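Local atomic coordinates of acetyl-CoA acetyltransferase (PDB entry 4EGV), a protein that probably acts as an acyltransferase and belongs to the thiolase-like superfamily as a monomeric thiolase-like protein. Residues Arg365-Leu373 with Tyr383-Glu394; Ile332-Tyr343 with Gln401-Gly409. All blocks are in the same frame, centred on the assembly; numbering follows the deposited sequence.

Interaction 1: residues Arg365-Leu373 with Tyr383-Glu394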
loop_
_atom_site.group_PDB
_atom_site.type_symbol
_atom_site.label_atom_id
_atom_site.label_comp_id
_atom_site.label_asym_id
_atom_site.label_seq_id
_atom_site.Cartn_x
_atom_site.Cartn_y
_atom_site.Cartn_z
ATOM N N ARG A 365 7.296 6.984 17.376
ATOM C CA ARG A 365 7.707 5.649 16.841
ATOM C C ARG A 365 8.017 5.678 15.331
ATOM O O ARG A 365 8.823 4.918 14.854
ATOM C CB ARG A 365 6.656 4.570 17.174
ATOM C CG ARG A 365 6.586 4.175 18.678
ATOM C CD ARG A 365 5.404 3.237 19.008
ATOM N NE ARG A 365 4.103 3.895 18.900
ATOM C CZ ARG A 365 2.915 3.306 19.059
ATOM N NH1 ARG A 365 2.830 2.014 19.353
ATOM N NH2 ARG A 365 1.803 4.018 18.926
ATOM N N GLY A 366 7.382 6.603 14.624
ATOM C CA GLY A 366 7.519 6.782 13.198
ATOM C C GLY A 366 6.472 5.973 12.467
ATOM O O GLY A 366 6.033 4.943 12.944
ATOM N N LEU A 367 6.069 6.407 11.294
ATOM C CA LEU A 367 5.109 5.613 10.496
ATOM C C LEU A 367 5.725 4.842 9.318
ATOM O O LEU A 367 5.030 4.165 8.595
ATOM C CB LEU A 367 3.946 6.485 10.020
ATOM C CG LEU A 367 3.295 7.318 11.120
ATOM C CD1 LEU A 367 2.395 8.333 10.487
ATOM C CD2 LEU A 367 2.522 6.413 12.065
ATOM N N THR A 368 7.037 4.930 9.163
ATOM C CA THR A 368 7.741 4.229 8.090
ATOM C C THR A 368 9.088 3.656 8.527
ATOM O O THR A 368 9.767 4.173 9.384
ATOM C CB THR A 368 7.904 5.123 6.823
ATOM O OG1 THR A 368 8.393 4.331 5.751
ATOM C CG2 THR A 368 8.853 6.303 7.080
ATOM N N LEU A 369 9.442 2.554 7.935
ATOM C CA LEU A 369 10.706 1.963 8.201
ATOM C C LEU A 369 11.627 2.144 7.008
ATOM O O LEU A 369 12.815 2.025 7.112
ATOM C CB LEU A 369 10.497 0.483 8.437
ATOM C CG LEU A 369 9.948 0.109 9.786
ATOM C CD1 LEU A 369 9.601 -1.377 9.789
ATOM C CD2 LEU A 369 10.988 0.438 10.825
ATOM N N THR A 370 11.033 2.428 5.871
ATOM C CA THR A 370 11.704 2.421 4.615
ATOM C C THR A 370 11.975 3.854 4.141
ATOM O O THR A 370 13.032 4.177 3.613
ATOM C CB THR A 370 10.820 1.661 3.620
ATOM O OG1 THR A 370 10.923 0.262 3.869
ATOM C CG2 THR A 370 11.262 1.900 2.261
ATOM N N GLY A 371 11.009 4.691 4.347
ATOM C CA GLY A 371 11.081 6.009 3.833
ATOM C C GLY A 371 9.871 6.296 3.015
ATOM O O GLY A 371 9.609 7.408 2.741
ATOM N N GLY A 372 9.149 5.268 2.603
ATOM C CA GLY A 372 7.919 5.440 1.868
ATOM C C GLY A 372 8.054 5.687 0.402
ATOM O O GLY A 372 9.129 5.805 -0.081
ATOM N N LEU A 373 6.931 5.780 -0.288
ATOM C CA LEU A 373 6.871 5.593 -1.718
ATOM C C LEU A 373 7.361 6.697 -2.625
ATOM O O LEU A 373 8.238 6.491 -3.430
ATOM C CB LEU A 373 5.525 5.084 -2.173
ATOM C CG LEU A 373 5.602 3.649 -2.629
ATOM C CD1 LEU A 373 4.315 3.131 -2.883
ATOM C CD2 LEU A 373 6.469 3.459 -3.793
ATOM N N TYR A 383 6.623 -2.475 -3.177
ATOM C CA TYR A 383 7.125 -1.683 -2.067
ATOM C C TYR A 383 7.098 -2.367 -0.702
ATOM O O TYR A 383 8.091 -2.356 0.003
ATOM C CB TYR A 383 6.387 -0.359 -1.959
ATOM C CG TYR A 383 6.712 0.310 -0.645
ATOM C CD1 TYR A 383 7.899 1.048 -0.495
ATOM C CD2 TYR A 383 5.876 0.158 0.472
ATOM C CE1 TYR A 383 8.215 1.616 0.676
ATOM C CE2 TYR A 383 6.208 0.740 1.666
ATOM C CZ TYR A 383 7.379 1.463 1.756
ATOM O OH TYR A 383 7.722 2.069 2.928
ATOM N N SER A 384 5.972 -2.953 -0.317
ATOM C CA SER A 384 5.850 -3.567 1.011
ATOM C C SER A 384 6.789 -4.732 1.278
ATOM O O SER A 384 6.889 -5.197 2.388
ATOM C CB SER A 384 4.398 -3.981 1.335
ATOM O OG SER A 384 3.666 -2.924 1.930
HETATM N N MSE A 385 7.487 -5.230 0.293
HETATM C CA MSE A 385 8.388 -6.300 0.601
HETATM C C MSE A 385 9.687 -5.792 1.183
HETATM O O MSE A 385 10.364 -6.503 1.916
HETATM C CB MSE A 385 8.693 -7.073 -0.636
HETATM C CG MSE A 385 9.410 -8.318 -0.321
HETATM SE SE MSE A 385 8.901 -9.511 -1.620
HETATM C CE MSE A 385 9.559 -8.672 -3.209
ATOM N N HIS A 386 10.035 -4.574 0.802
ATOM C CA HIS A 386 11.075 -3.815 1.439
ATOM C C HIS A 386 10.729 -3.453 2.917
ATOM O O HIS A 386 11.575 -3.512 3.784
ATOM C CB HIS A 386 11.356 -2.571 0.584
ATOM C CG HIS A 386 11.942 -2.904 -0.751
ATOM N ND1 HIS A 386 13.273 -3.220 -0.913
ATOM C CD2 HIS A 386 11.371 -3.014 -1.976
ATOM C CE1 HIS A 386 13.504 -3.487 -2.180
ATOM N NE2 HIS A 386 12.369 -3.362 -2.844
ATOM N N GLY A 387 9.472 -3.081 3.142
ATOM C CA GLY A 387 8.882 -2.910 4.449
ATOM C C GLY A 387 9.034 -4.111 5.358
ATOM O O GLY A 387 9.536 -3.988 6.470
ATOM N N ILE A 388 8.605 -5.266 4.863
ATOM C CA ILE A 388 8.779 -6.529 5.547
ATOM C C ILE A 388 10.243 -6.837 5.852
ATOM O O ILE A 388 10.576 -7.280 6.958
ATOM C CB ILE A 388 8.102 -7.692 4.793
ATOM C CG1 ILE A 388 6.613 -7.402 4.645
ATOM C CG2 ILE A 388 8.317 -9.007 5.491
ATOM C CD1 ILE A 388 5.816 -8.360 3.756
ATOM N N ALA A 389 11.116 -6.625 4.882
ATOM C CA ALA A 389 12.524 -6.858 5.112
ATOM C C ALA A 389 13.055 -5.947 6.230
ATOM O O ALA A 389 13.708 -6.428 7.121
ATOM C CB ALA A 389 13.331 -6.747 3.838
ATOM N N GLU A 390 12.726 -4.666 6.204
ATOM C CA GLU A 390 13.166 -3.736 7.234
ATOM C C GLU A 390 12.595 -4.062 8.621
ATOM O O GLU A 390 13.315 -3.961 9.617
ATOM C CB GLU A 390 12.858 -2.270 6.890
ATOM C CG GLU A 390 13.722 -1.608 5.857
ATOM C CD GLU A 390 15.233 -1.841 5.990
ATOM O OE1 GLU A 390 15.734 -2.226 7.082
ATOM O OE2 GLU A 390 15.930 -1.624 4.961
ATOM N N ALA A 391 11.306 -4.421 8.657
ATOM C CA ALA A 391 10.634 -4.948 9.851
ATOM C C ALA A 391 11.337 -6.114 10.453
ATOM O O ALA A 391 11.572 -6.118 11.632
ATOM C CB ALA A 391 9.215 -5.332 9.561
ATOM N N VAL A 392 11.661 -7.105 9.635
ATOM C CA VAL A 392 12.363 -8.315 10.078
ATOM C C VAL A 392 13.761 -8.047 10.639
ATOM O O VAL A 392 14.102 -8.621 11.617
ATOM C CB VAL A 392 12.428 -9.391 8.944
ATOM C CG1 VAL A 392 13.558 -10.329 9.149
ATOM C CG2 VAL A 392 11.134 -10.162 8.830
ATOM N N ASN A 393 14.538 -7.173 10.018
ATOM C CA ASN A 393 15.836 -6.722 10.535
ATOM C C ASN A 393 15.769 -5.963 11.843
ATOM O O ASN A 393 16.602 -6.166 12.713
ATOM C CB ASN A 393 16.574 -5.785 9.529
ATOM C CG ASN A 393 17.140 -6.521 8.311
ATOM O OD1 ASN A 393 17.628 -7.641 8.411
ATOM N ND2 ASN A 393 17.050 -5.885 7.158
ATOM N N GLU A 394 14.820 -5.031 11.928
ATOM C CA GLU A 394 14.648 -4.176 13.069
ATOM C C GLU A 394 14.197 -5.012 14.258
ATOM O O GLU A 394 14.533 -4.691 15.396
ATOM C CB GLU A 394 13.662 -3.059 12.743
ATOM C CG GLU A 394 13.871 -1.771 13.547
ATOM C CD GLU A 394 14.998 -0.821 13.001
ATOM O OE1 GLU A 394 16.211 -1.105 13.206
ATOM O OE2 GLU A 394 14.650 0.241 12.415
#

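Interaction 2: residues Ile332-Tyr343 with Gln401-Gly409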
loop_
_atom_site.group_PDB
_atom_site.type_symbol
_atom_site.label_atom_id
_atom_site.label_comp_id
_atom_site.label_asym_id
_atom_site.label_seq_id
_atom_site.Cartn_x
_atom_site.Cartn_y
_atom_site.Cartn_z
ATOM N N ILE A 332 -1.881 -8.337 21.147
ATOM C CA ILE A 332 -1.388 -7.055 21.551
ATOM C C ILE A 332 -2.279 -5.903 21.217
ATOM O O ILE A 332 -3.249 -6.030 20.565
ATOM C CB ILE A 332 0.018 -6.828 21.028
ATOM C CG1 ILE A 332 0.038 -6.604 19.540
ATOM C CG2 ILE A 332 0.878 -7.986 21.337
ATOM C CD1 ILE A 332 1.294 -6.113 19.070
ATOM N N GLY A 333 -1.950 -4.756 21.729
ATOM C CA GLY A 333 -2.713 -3.555 21.419
ATOM C C GLY A 333 -1.834 -2.542 20.724
ATOM O O GLY A 333 -0.627 -2.687 20.725
ATOM N N LEU A 334 -2.436 -1.511 20.149
ATOM C CA LEU A 334 -1.697 -0.509 19.396
ATOM C C LEU A 334 -0.470 0.071 20.111
ATOM O O LEU A 334 0.530 0.398 19.457
ATOM C CB LEU A 334 -2.630 0.618 18.958
ATOM C CG LEU A 334 -2.084 1.569 17.899
ATOM C CD1 LEU A 334 -1.926 0.864 16.570
ATOM C CD2 LEU A 334 -3.013 2.770 17.813
ATOM N N ASP A 335 -0.546 0.183 21.439
ATOM C CA ASP A 335 0.536 0.766 22.237
ATOM C C ASP A 335 1.739 -0.132 22.385
ATOM O O ASP A 335 2.820 0.343 22.674
ATOM C CB ASP A 335 0.010 1.205 23.609
ATOM C CG ASP A 335 -1.012 2.358 23.510
ATOM O OD1 ASP A 335 -1.135 2.994 22.427
ATOM O OD2 ASP A 335 -1.689 2.627 24.521
ATOM N N ASP A 336 1.531 -1.422 22.145
ATOM C CA ASP A 336 2.553 -2.456 22.294
ATOM C C ASP A 336 3.522 -2.593 21.084
ATOM O O ASP A 336 4.527 -3.294 21.165
ATOM C CB ASP A 336 1.888 -3.812 22.640
ATOM C CG ASP A 336 1.054 -3.770 23.942
ATOM O OD1 ASP A 336 1.419 -3.069 24.887
ATOM O OD2 ASP A 336 0.022 -4.454 24.040
ATOM N N VAL A 337 3.183 -1.931 19.973
ATOM C CA VAL A 337 3.965 -1.899 18.733
ATOM C C VAL A 337 5.142 -0.921 18.859
ATOM O O VAL A 337 4.984 0.207 19.326
ATOM C CB VAL A 337 3.083 -1.480 17.540
ATOM C CG1 VAL A 337 3.842 -1.532 16.264
ATOM C CG2 VAL A 337 1.909 -2.369 17.411
ATOM N N ALA A 338 6.314 -1.374 18.434
ATOM C CA ALA A 338 7.534 -0.602 18.504
ATOM C C ALA A 338 7.871 0.182 17.221
ATOM O O ALA A 338 8.499 1.232 17.280
ATOM C CB ALA A 338 8.673 -1.503 18.890
ATOM N N ALA A 339 7.445 -0.337 16.068
ATOM C CA ALA A 339 7.773 0.234 14.750
ATOM C C ALA A 339 6.670 -0.046 13.743
ATOM O O ALA A 339 6.049 -1.102 13.783
ATOM C CB ALA A 339 9.120 -0.286 14.233
ATOM N N PHE A 340 6.440 0.921 12.853
ATOM C CA PHE A 340 5.427 0.839 11.792
ATOM C C PHE A 340 6.058 1.046 10.425
ATOM O O PHE A 340 6.910 1.890 10.282
ATOM C CB PHE A 340 4.353 1.929 11.966
ATOM C CG PHE A 340 3.487 1.761 13.178
ATOM C CD1 PHE A 340 2.306 1.039 13.107
ATOM C CD2 PHE A 340 3.836 2.351 14.387
ATOM C CE1 PHE A 340 1.510 0.890 14.205
ATOM C CE2 PHE A 340 3.045 2.196 15.505
ATOM C CZ PHE A 340 1.882 1.464 15.412
ATOM N N ASP A 341 5.634 0.248 9.445
ATOM C CA ASP A 341 5.750 0.589 8.027
ATOM C C ASP A 341 4.369 0.577 7.406
ATOM O O ASP A 341 3.794 -0.471 7.160
ATOM C CB ASP A 341 6.681 -0.324 7.230
ATOM C CG ASP A 341 7.045 0.275 5.852
ATOM O OD1 ASP A 341 7.999 1.049 5.764
ATOM O OD2 ASP A 341 6.380 -0.033 4.851
ATOM N N LEU A 342 3.849 1.777 7.190
ATOM C CA LEU A 342 2.537 1.998 6.600
ATOM C C LEU A 342 2.700 2.418 5.152
ATOM O O LEU A 342 3.528 3.253 4.817
ATOM C CB LEU A 342 1.736 3.034 7.421
ATOM C CG LEU A 342 0.927 2.638 8.666
ATOM C CD1 LEU A 342 1.218 1.294 9.253
ATOM C CD2 LEU A 342 1.011 3.719 9.734
ATOM N N TYR A 343 1.931 1.793 4.287
ATOM C CA TYR A 343 2.040 2.043 2.876
ATOM C C TYR A 343 1.581 3.470 2.541
ATOM O O TYR A 343 0.501 3.912 2.953
ATOM C CB TYR A 343 1.210 1.014 2.140
ATOM C CG TYR A 343 1.374 0.986 0.643
ATOM C CD1 TYR A 343 2.132 -0.029 0.031
ATOM C CD2 TYR A 343 0.759 1.947 -0.172
ATOM C CE1 TYR A 343 2.290 -0.077 -1.330
ATOM C CE2 TYR A 343 0.906 1.923 -1.546
ATOM C CZ TYR A 343 1.677 0.902 -2.127
ATOM O OH TYR A 343 1.819 0.862 -3.499
ATOM N N GLN A 401 10.233 -7.216 20.948
ATOM C CA GLN A 401 9.345 -6.160 20.435
ATOM C C GLN A 401 8.558 -6.539 19.158
ATOM O O GLN A 401 8.850 -7.536 18.524
ATOM C CB GLN A 401 10.143 -4.889 20.269
ATOM C CG GLN A 401 10.384 -4.186 21.589
ATOM C CD GLN A 401 11.447 -3.119 21.477
ATOM O OE1 GLN A 401 12.564 -3.314 21.922
ATOM N NE2 GLN A 401 11.114 -1.998 20.865
ATOM N N PHE A 402 7.552 -5.741 18.816
ATOM C CA PHE A 402 6.628 -6.037 17.722
ATOM C C PHE A 402 6.615 -4.965 16.672
ATOM O O PHE A 402 6.630 -3.824 17.010
ATOM C CB PHE A 402 5.206 -6.198 18.256
ATOM C CG PHE A 402 4.981 -7.465 19.004
ATOM C CD1 PHE A 402 4.349 -8.541 18.402
ATOM C CD2 PHE A 402 5.408 -7.591 20.322
ATOM C CE1 PHE A 402 4.136 -9.730 19.111
ATOM C CE2 PHE A 402 5.212 -8.764 21.032
ATOM C CZ PHE A 402 4.565 -9.832 20.436
ATOM N N ALA A 403 6.560 -5.359 15.389
ATOM C CA ALA A 403 6.506 -4.427 14.189
ATOM C C ALA A 403 5.308 -4.672 13.256
ATOM O O ALA A 403 5.073 -5.787 12.815
ATOM C CB ALA A 403 7.796 -4.495 13.391
ATOM N N LEU A 404 4.571 -3.618 12.953
ATOM C CA LEU A 404 3.410 -3.721 12.083
ATOM C C LEU A 404 3.720 -3.238 10.649
ATOM O O LEU A 404 4.306 -2.165 10.446
ATOM C CB LEU A 404 2.236 -2.958 12.702
ATOM C CG LEU A 404 0.857 -3.095 12.080
ATOM C CD1 LEU A 404 -0.188 -3.065 13.129
ATOM C CD2 LEU A 404 0.586 -2.000 11.059
ATOM N N VAL A 405 3.335 -4.035 9.664
ATOM C CA VAL A 405 3.459 -3.646 8.278
ATOM C C VAL A 405 2.061 -3.533 7.695
ATOM O O VAL A 405 1.284 -4.437 7.829
ATOM C CB VAL A 405 4.342 -4.665 7.466
ATOM C CG1 VAL A 405 4.415 -4.332 6.007
ATOM C CG2 VAL A 405 5.735 -4.714 8.023
ATOM N N GLY A 406 1.740 -2.430 7.030
ATOM C CA GLY A 406 0.476 -2.323 6.310
ATOM C C GLY A 406 0.691 -2.151 4.826
ATOM O O GLY A 406 1.455 -1.305 4.416
ATOM N N ALA A 407 -0.016 -2.940 4.025
ATOM C CA ALA A 407 0.178 -2.963 2.566
ATOM C C ALA A 407 -1.078 -2.623 1.799
ATOM O O ALA A 407 -2.034 -3.338 1.872
ATOM C CB ALA A 407 0.710 -4.338 2.128
ATOM N N ASN A 408 -1.050 -1.594 0.968
ATOM C CA ASN A 408 -2.133 -1.101 0.110
ATOM C C ASN A 408 -1.872 -1.328 -1.398
ATOM O O ASN A 408 -0.781 -1.206 -1.783
ATOM C CB ASN A 408 -2.191 0.390 0.377
ATOM C CG ASN A 408 -3.424 1.027 -0.107
ATOM O OD1 ASN A 408 -4.431 0.906 0.496
ATOM N ND2 ASN A 408 -3.342 1.749 -1.177
ATOM N N GLY A 409 -2.801 -1.672 -2.282
ATOM C CA GLY A 409 -4.199 -1.832 -2.058
ATOM C C GLY A 409 -5.059 -1.109 -3.048
ATOM O O GLY A 409 -6.066 -0.638 -2.673
#

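Interaction 1: residues Arg365-Leu373 with Tyr383-Glu394
Leu-369 points its side chain into the surface of helix 383-397, touching residues from Gly-387 to Glu-394. Its CB sits on CB of Glu-390 (3.9 Å), while CD1 reaches the backbone at Ala-391, 3.7 Å from N of that residue, and also touches its methyl group. CD2 points to the neighbouring turn, where it meets OE2 of Glu-394. The first torsion, -77°, sets the branch anti to the carbonyl carbon, and from there the two methyls fork over the helix surface. Next along the loop, OG1 of Thr-370 lies 3.7 Å from N of Gly-387 without a hydrogen bond. CG2 of Thr-370 turns instead to the Tyr-383 ring, 3.4 Å from CE1. Past the loop, at the start of helix 373-376, Leu-373 lies alongside the same tyrosine but points the other way, its CG 4.0 Å from CG of Tyr-383. No hydrogen bond joins the two segments. Within the loop, OG1 of Thr-368 accepts from N of Thr-370 at 3.3 Å, an ST turn. The same Thr-368 OG1 takes N of Gly-371 at 3.0 Å, an ST motif. Asp-341 braces the arrangement from outside, OD1 bonded to Leu-369 N and OD2 to the hydroxyl of Tyr-383. This is a buried loop closing over a core helix, consistent with the central helical layer of the thiolase fold.

Interaction 2: residues Ile332-Tyr343 with Gln401-Gly409
Phe-402 offers one ring face to Ile-332, whose CG2 stands over the ring centre, 4.3 Å from the centroid and 12° off the normal: a CH-pi contact. The other branch of the isoleucine, CG1, is set between backbone N and carbonyl carbon (chi1 71°), which carries CD1 to the CG atom of the ring. Further along, Leu-404 is the middle of an apolar group on one face of the strand pair. Its CB meets CD1 of Phe-340 at 4.0 Å, its CD2 meets CD1 of Leu-342 at 3.8 Å, and Val-337 lays CG1 over one face of the Phe-340 ring. Leu-327 of helix 317-330 packs on Leu-404 here. On the opposite face, Ala-403 and Val-405 meet helix 383-397, and Ala-339 meets the loop at Leu-369. At the far end the Asn-408 side chain stands roughly perpendicular to that of Tyr-343, with the backbone O of Asn-408 above one face of the tyrosine ring and offset toward its rim. The backbones between are tied in parallel register: Asp-341 gives its N to Leu-404 O (2.9 Å) and takes Gly-406 N on its own O (2.8 Å), while Leu-404 N donates to Ala-339 O (3.0 Å). Two adjacent parallel strands joined through intervening helices form a beta-alpha-beta unit, here at the edge of the C-terminal half of a thiolase fold.

How the interactions relate
The two contacts lie with centres about 10 Å apart. Along the chain, interaction 1 is nested inside interaction 2: strand 337-342 comes first, then the loop 365-373, helix 383-397, and directly after it strand 402-409. The loop and helix of interaction 1 are thus part of the connection between the parallel strands of interaction 2. They are also bonded to it directly: the carboxylate of Asp-341, in strand 337-342, serves both loop and helix, and Arg-365 NH1 probably hydrogen-bonds to the backbone O atoms of Leu-334 and Val-337. Ser-384 packs on Ala-407. Together they build one layered piece of the thiolase fold, with helix 383-397 packing against a face of the sheet.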